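Local coordinates for protein Uly1 (Catenovulum maritimum, PDB 7DRQ) that probably cleaves the green-algal polysaccharide ulvan as a lyase of polysaccharide lyase family 24, and binds calcium ions, at residues A[254-260]-A[319-323]; A[292-296]-A[325-330]. One frame throughout, in Å; residues are numbered along the deposited sequence.

Interaction 1: A[254-260]-A[319-323]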
loop_
_atom_site.group_PDB
_atom_site.type_symbol
_atom_site.label_atom_id
_atom_site.label_comp_id
_atom_site.label_asym_id
_atom_site.label_seq_id
_atom_site.Cartn_x
_atom_site.Cartn_y
_atom_site.Cartn_z
ATOM N N LYS A 254 14.575 -1.998 -24.697
ATOM C CA LYS A 254 13.353 -1.583 -25.367
ATOM C C LYS A 254 13.302 -0.084 -25.616
ATOM O O LYS A 254 12.259 0.427 -26.035
ATOM C CB LYS A 254 12.134 -2.045 -24.557
ATOM C CG LYS A 254 12.140 -3.543 -24.325
ATOM C CD LYS A 254 10.912 -4.043 -23.580
ATOM C CE LYS A 254 10.986 -5.548 -23.414
ATOM N NZ LYS A 254 10.063 -6.062 -22.377
ATOM N N GLY A 255 14.396 0.632 -25.372
ATOM C CA GLY A 255 14.431 2.049 -25.669
ATOM C C GLY A 255 15.066 2.920 -24.600
ATOM O O GLY A 255 15.458 4.053 -24.888
ATOM N N GLU A 256 15.166 2.421 -23.372
ATOM C CA GLU A 256 15.799 3.170 -22.291
ATOM C C GLU A 256 17.288 2.825 -22.213
ATOM O O GLU A 256 17.738 1.811 -22.745
ATOM C CB GLU A 256 15.100 2.869 -20.958
ATOM C CG GLU A 256 15.559 3.717 -19.733
ATOM C CD GLU A 256 15.485 5.219 -19.962
ATOM O OE1 GLU A 256 16.338 5.765 -20.699
ATOM O OE2 GLU A 256 14.578 5.861 -19.399
ATOM N N ILE A 257 18.059 3.688 -21.539
ATOM C CA ILE A 257 19.498 3.445 -21.461
ATOM C C ILE A 257 19.822 2.197 -20.645
ATOM O O ILE A 257 20.899 1.614 -20.818
ATOM C CB ILE A 257 20.243 4.659 -20.882
ATOM C CG1 ILE A 257 19.723 4.993 -19.481
ATOM C CG2 ILE A 257 20.122 5.855 -21.805
ATOM C CD1 ILE A 257 20.628 5.922 -18.697
ATOM N N LYS A 258 18.899 1.751 -19.796
ATOM C CA LYS A 258 19.152 0.720 -18.800
ATOM C C LYS A 258 17.805 0.283 -18.245
ATOM O O LYS A 258 16.824 1.025 -18.320
ATOM C CB LYS A 258 20.056 1.255 -17.674
ATOM C CG LYS A 258 20.475 0.264 -16.599
ATOM C CD LYS A 258 21.094 1.014 -15.444
ATOM C CE LYS A 258 21.663 0.097 -14.357
ATOM N NZ LYS A 258 20.714 -0.922 -13.873
ATOM N N ASN A 259 17.768 -0.925 -17.691
ATOM C CA ASN A 259 16.609 -1.337 -16.911
ATOM C C ASN A 259 16.404 -0.388 -15.732
ATOM O O ASN A 259 17.341 0.245 -15.251
ATOM C CB ASN A 259 16.798 -2.760 -16.384
ATOM C CG ASN A 259 16.763 -3.811 -17.482
ATOM O OD1 ASN A 259 16.384 -3.541 -18.628
ATOM N ND2 ASN A 259 17.173 -5.022 -17.130
ATOM N N TRP A 260 15.160 -0.299 -15.251
ATOM C CA TRP A 260 14.877 0.495 -14.057
ATOM C C TRP A 260 13.732 -0.158 -13.301
ATOM O O TRP A 260 13.111 -1.107 -13.780
ATOM C CB TRP A 260 14.551 1.956 -14.403
ATOM C CG TRP A 260 13.439 2.174 -15.415
ATOM C CD1 TRP A 260 13.501 1.971 -16.771
ATOM C CD2 TRP A 260 12.110 2.648 -15.146
ATOM N NE1 TRP A 260 12.295 2.293 -17.356
ATOM C CE2 TRP A 260 11.424 2.704 -16.380
ATOM C CE3 TRP A 260 11.434 3.026 -13.983
ATOM C CZ2 TRP A 260 10.100 3.136 -16.480
ATOM C CZ3 TRP A 260 10.111 3.444 -14.089
ATOM C CH2 TRP A 260 9.460 3.490 -15.322
ATOM N N LEU A 319 4.993 2.223 -20.687
ATOM C CA LEU A 319 6.070 3.203 -20.649
ATOM C C LEU A 319 7.434 2.526 -20.610
ATOM O O LEU A 319 7.633 1.530 -19.908
ATOM C CB LEU A 319 5.907 4.104 -19.416
ATOM C CG LEU A 319 6.720 5.391 -19.340
ATOM C CD1 LEU A 319 6.454 6.294 -20.540
ATOM C CD2 LEU A 319 6.427 6.132 -17.999
ATOM N N VAL A 320 8.386 3.095 -21.347
ATOM C CA VAL A 320 9.764 2.619 -21.363
ATOM C C VAL A 320 10.718 3.636 -20.754
ATOM O O VAL A 320 11.611 3.263 -19.993
ATOM C CB VAL A 320 10.213 2.246 -22.791
ATOM C CG1 VAL A 320 11.659 1.743 -22.772
ATOM C CG2 VAL A 320 9.282 1.202 -23.391
ATOM N N LYS A 321 10.549 4.918 -21.091
ATOM C CA LYS A 321 11.377 6.018 -20.600
ATOM C C LYS A 321 10.561 6.820 -19.592
ATOM O O LYS A 321 9.647 7.560 -19.980
ATOM C CB LYS A 321 11.812 6.936 -21.744
ATOM C CG LYS A 321 12.696 6.331 -22.824
ATOM C CD LYS A 321 12.985 7.412 -23.899
ATOM C CE LYS A 321 11.885 7.472 -24.997
ATOM N NZ LYS A 321 10.888 8.626 -24.938
ATOM N N ALA A 322 10.909 6.709 -18.309
ATOM C CA ALA A 322 10.125 7.386 -17.274
ATOM C C ALA A 322 10.032 8.895 -17.505
ATOM O O ALA A 322 9.018 9.510 -17.150
ATOM C CB ALA A 322 10.719 7.098 -15.891
ATOM N N ASP A 323 11.061 9.508 -18.104
ATOM C CA ASP A 323 11.077 10.961 -18.243
ATOM C C ASP A 323 9.888 11.508 -19.028
ATOM O O ASP A 323 9.570 12.692 -18.877
ATOM C CB ASP A 323 12.385 11.420 -18.899
ATOM C CG ASP A 323 13.558 11.423 -17.927
ATOM O OD1 ASP A 323 13.357 11.062 -16.746
ATOM O OD2 ASP A 323 14.689 11.776 -18.344
HETATM O O HOH W 1 13.269 5.424 -17.222
HETATM O O HOH W 2 13.774 8.512 -18.980
#
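A loop-on-loop contact, in which Trp260 and Glu256 meet Val320, Lys321 and Ala322, ties together two connections of the beta-propeller. Residues 254-260 lead from the sheet ending in strand 239-245 into strand 261-269 of the next sheet, and residues 319-323 run up to strand 326-328 of that same sheet. The indole serves both as donor and as platform. Trp260 NE1 donates to Val320 O at 2.9 Å, the bond bent to 146° and the acceptor 21° out of the ring plane, while the Ala322 methyl sits over one face in a CH-pi contact, CB lying 4.1 Å from the centroid of the six-membered ring. Replacing Trp260 with a leucine would probably leave the Val320 carbonyl without this donor and the Ala322 methyl without its aromatic floor. Farther out, Val320 CG1 rests 3.6 Å from Lys254 O and equally near Glu256 N. A bend at chi2 (54°) folds the Glu256 carboxylate back, and OE1 accepts Ile257 N through its anti lone pair. The other oxygen, OE2, reaches across through two waters, one passing to Asp323 N and the other lying 2.6 Å from Glu256 OE2 and 2.9 Å from Ala322 N.

Interaction 2: A[292-296]-A[325-330]; sequences GMFYA and ALVMRP
Met293 and Val327 form the tight centre of this contact, where strand 290-298 takes on the short strand 326-328 as an antiparallel neighbour. Val327 N donates to Met293 O at 2.9 Å, and Met328 N adds a weak bond to the same oxygen; two successive amides turned to one carbonyl, one of them only weakly, resemble a classic beta bulge. A second firm bond, Tyr295 N to Ala325 O at 2.8 Å, holds the other end, and Phe294 CA also approaches Ala325 O. Around these bonds the apolar side chains close in. Val327 wedges between two side chains on one face: CG2 meets Met293 CG at 3.6 Å, and CG1 meets Tyr295 CB. Met293, a selenomethionine like Met328, runs out with CG opposite its backbone N (chi1 -176°) and turns at chi3, so that its CE comes within 3.3 Å of Met328 CE, closer than methyls usually sit. Pro330 CD lies equally close, 3.3 Å from Gly292 C. Leu361 and Phe349 cover Met293 from outside the pair.

The partly exposed side is looser. Phe294 and Leu326 form a non-hydrogen-bonded pair whose side chains diverge. Phe294 CD1 lies 3.6 Å from Leu326 CA, and the side chains themselves meet more loosely, Phe294 CE1 to Leu326 CD1 at 3.9 Å. That same methyl carbon lies over one face of the Arg329 guanidinium, whose charge is paired with Asp323, while Arg329 NH1 stays 4.4 Å from Phe294 CZ. Strand 290-298 is bonded on one side to strand 272-280, and it also pairs with the short strands 307-308 and 326-328, consistent with the outer edge of an antiparallel blade in a beta-propeller.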
loop_
_atom_site.group_PDB
_atom_site.type_symbol
_atom_site.label_atom_id
_atom_site.label_comp_id
_atom_site.label_asym_id
_atom_site.label_seq_id
_atom_site.Cartn_x
_atom_site.Cartn_y
_atom_site.Cartn_z
ATOM N N GLY A 292 14.328 11.287 -9.508
ATOM C CA GLY A 292 13.220 11.814 -10.268
ATOM C C GLY A 292 11.897 11.802 -9.529
ATOM O O GLY A 292 11.795 11.284 -8.407
HETATM N N MSE A 293 10.887 12.387 -10.145
HETATM C CA MSE A 293 9.520 12.341 -9.643
HETATM C C MSE A 293 8.611 12.368 -10.868
HETATM O O MSE A 293 8.785 13.196 -11.767
HETATM C CB MSE A 293 9.247 13.508 -8.695
HETATM C CG MSE A 293 7.888 13.472 -8.054
HETATM SE SE MSE A 293 7.773 14.933 -6.726
HETATM C CE MSE A 293 8.999 14.283 -5.379
ATOM N N PHE A 294 7.639 11.465 -10.914
ATOM C CA PHE A 294 6.915 11.208 -12.154
ATOM C C PHE A 294 5.424 11.068 -11.878
ATOM O O PHE A 294 5.009 10.672 -10.787
ATOM C CB PHE A 294 7.456 9.945 -12.835
ATOM C CG PHE A 294 8.948 9.954 -13.031
ATOM C CD1 PHE A 294 9.510 10.490 -14.178
ATOM C CD2 PHE A 294 9.797 9.454 -12.042
ATOM C CE1 PHE A 294 10.900 10.515 -14.351
ATOM C CE2 PHE A 294 11.169 9.481 -12.205
ATOM C CZ PHE A 294 11.723 10.004 -13.369
ATOM N N TYR A 295 4.616 11.355 -12.905
ATOM C CA TYR A 295 3.166 11.323 -12.758
ATOM C C TYR A 295 2.534 11.155 -14.128
ATOM O O TYR A 295 2.993 11.755 -15.107
ATOM C CB TYR A 295 2.655 12.608 -12.091
ATOM C CG TYR A 295 1.174 12.912 -12.255
ATOM C CD1 TYR A 295 0.222 12.278 -11.464
ATOM C CD2 TYR A 295 0.742 13.892 -13.142
ATOM C CE1 TYR A 295 -1.127 12.584 -11.576
ATOM C CE2 TYR A 295 -0.603 14.192 -13.287
ATOM C CZ TYR A 295 -1.533 13.534 -12.500
ATOM O OH TYR A 295 -2.861 13.854 -12.615
ATOM N N ALA A 296 1.484 10.344 -14.194
ATOM C CA ALA A 296 0.706 10.218 -15.416
ATOM C C ALA A 296 -0.724 9.875 -15.034
ATOM O O ALA A 296 -0.981 9.363 -13.942
ATOM C CB ALA A 296 1.285 9.151 -16.355
ATOM N N ALA A 325 7.038 11.104 -18.227
ATOM C CA ALA A 325 6.096 11.423 -17.160
ATOM C C ALA A 325 6.713 12.315 -16.085
ATOM O O ALA A 325 6.152 12.453 -15.001
ATOM C CB ALA A 325 5.558 10.129 -16.543
ATOM N N LEU A 326 7.855 12.935 -16.375
ATOM C CA LEU A 326 8.551 13.762 -15.389
ATOM C C LEU A 326 7.684 14.910 -14.872
ATOM O O LEU A 326 6.968 15.557 -15.638
ATOM C CB LEU A 326 9.813 14.342 -16.028
ATOM C CG LEU A 326 10.696 15.204 -15.127
ATOM C CD1 LEU A 326 11.410 14.326 -14.094
ATOM C CD2 LEU A 326 11.708 15.975 -15.982
ATOM N N VAL A 327 7.767 15.183 -13.560
ATOM C CA VAL A 327 7.224 16.429 -13.010
ATOM C C VAL A 327 8.304 17.255 -12.298
ATOM O O VAL A 327 8.206 18.487 -12.238
ATOM C CB VAL A 327 6.035 16.174 -12.050
ATOM C CG1 VAL A 327 4.866 15.510 -12.784
ATOM C CG2 VAL A 327 6.459 15.347 -10.834
HETATM N N MSE A 328 9.332 16.604 -11.756
HETATM C CA MSE A 328 10.322 17.304 -10.903
HETATM C C MSE A 328 11.566 16.442 -10.718
HETATM O O MSE A 328 11.473 15.220 -10.742
HETATM C CB MSE A 328 9.688 17.663 -9.541
HETATM C CG MSE A 328 10.366 18.807 -8.738
HETATM SE SE MSE A 328 11.781 18.258 -7.494
HETATM C CE MSE A 328 10.785 16.739 -6.583
ATOM N N ARG A 329 12.734 17.060 -10.565
ATOM C CA ARG A 329 13.954 16.294 -10.316
ATOM C C ARG A 329 14.378 16.559 -8.887
ATOM O O ARG A 329 14.958 17.616 -8.616
ATOM C CB ARG A 329 15.069 16.704 -11.281
ATOM C CG ARG A 329 14.750 16.521 -12.756
ATOM C CD ARG A 329 15.115 15.131 -13.227
ATOM N NE ARG A 329 15.102 15.085 -14.685
ATOM C CZ ARG A 329 14.943 13.975 -15.397
ATOM N NH1 ARG A 329 14.784 12.807 -14.784
ATOM N NH2 ARG A 329 14.927 14.045 -16.723
ATOM N N PRO A 330 14.136 15.652 -7.934
ATOM C CA PRO A 330 14.473 15.975 -6.525
ATOM C C PRO A 330 15.964 16.175 -6.279
ATOM O O PRO A 330 16.337 16.828 -5.290
ATOM C CB PRO A 330 13.941 14.767 -5.738
ATOM C CG PRO A 330 12.945 14.113 -6.631
ATOM C CD PRO A 330 13.362 14.407 -8.054
#

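How the interactions relate
The centres of interactions 1 and 2 lie about 14 Å apart on the same side of the chain's centre, and their segments alternate in sequence: 254-260, 292-296, 319-323, 325-330. All four serve one antiparallel sheet of the propeller, since 254-260 leads into its first strand, 292-296 belongs to strand 290-298, and the last two are separated by a single residue. The contacts also touch. Asp323 OD2 and Arg329 NH2 form a salt bridge at 2.8 Å, and Ala322 O packs against the Phe294 ring. Strand 272-280 lies beside both, through Phe277 and Arg279. The loop entering the sheet and the strand finishing it are thereby linked through one short run of chain.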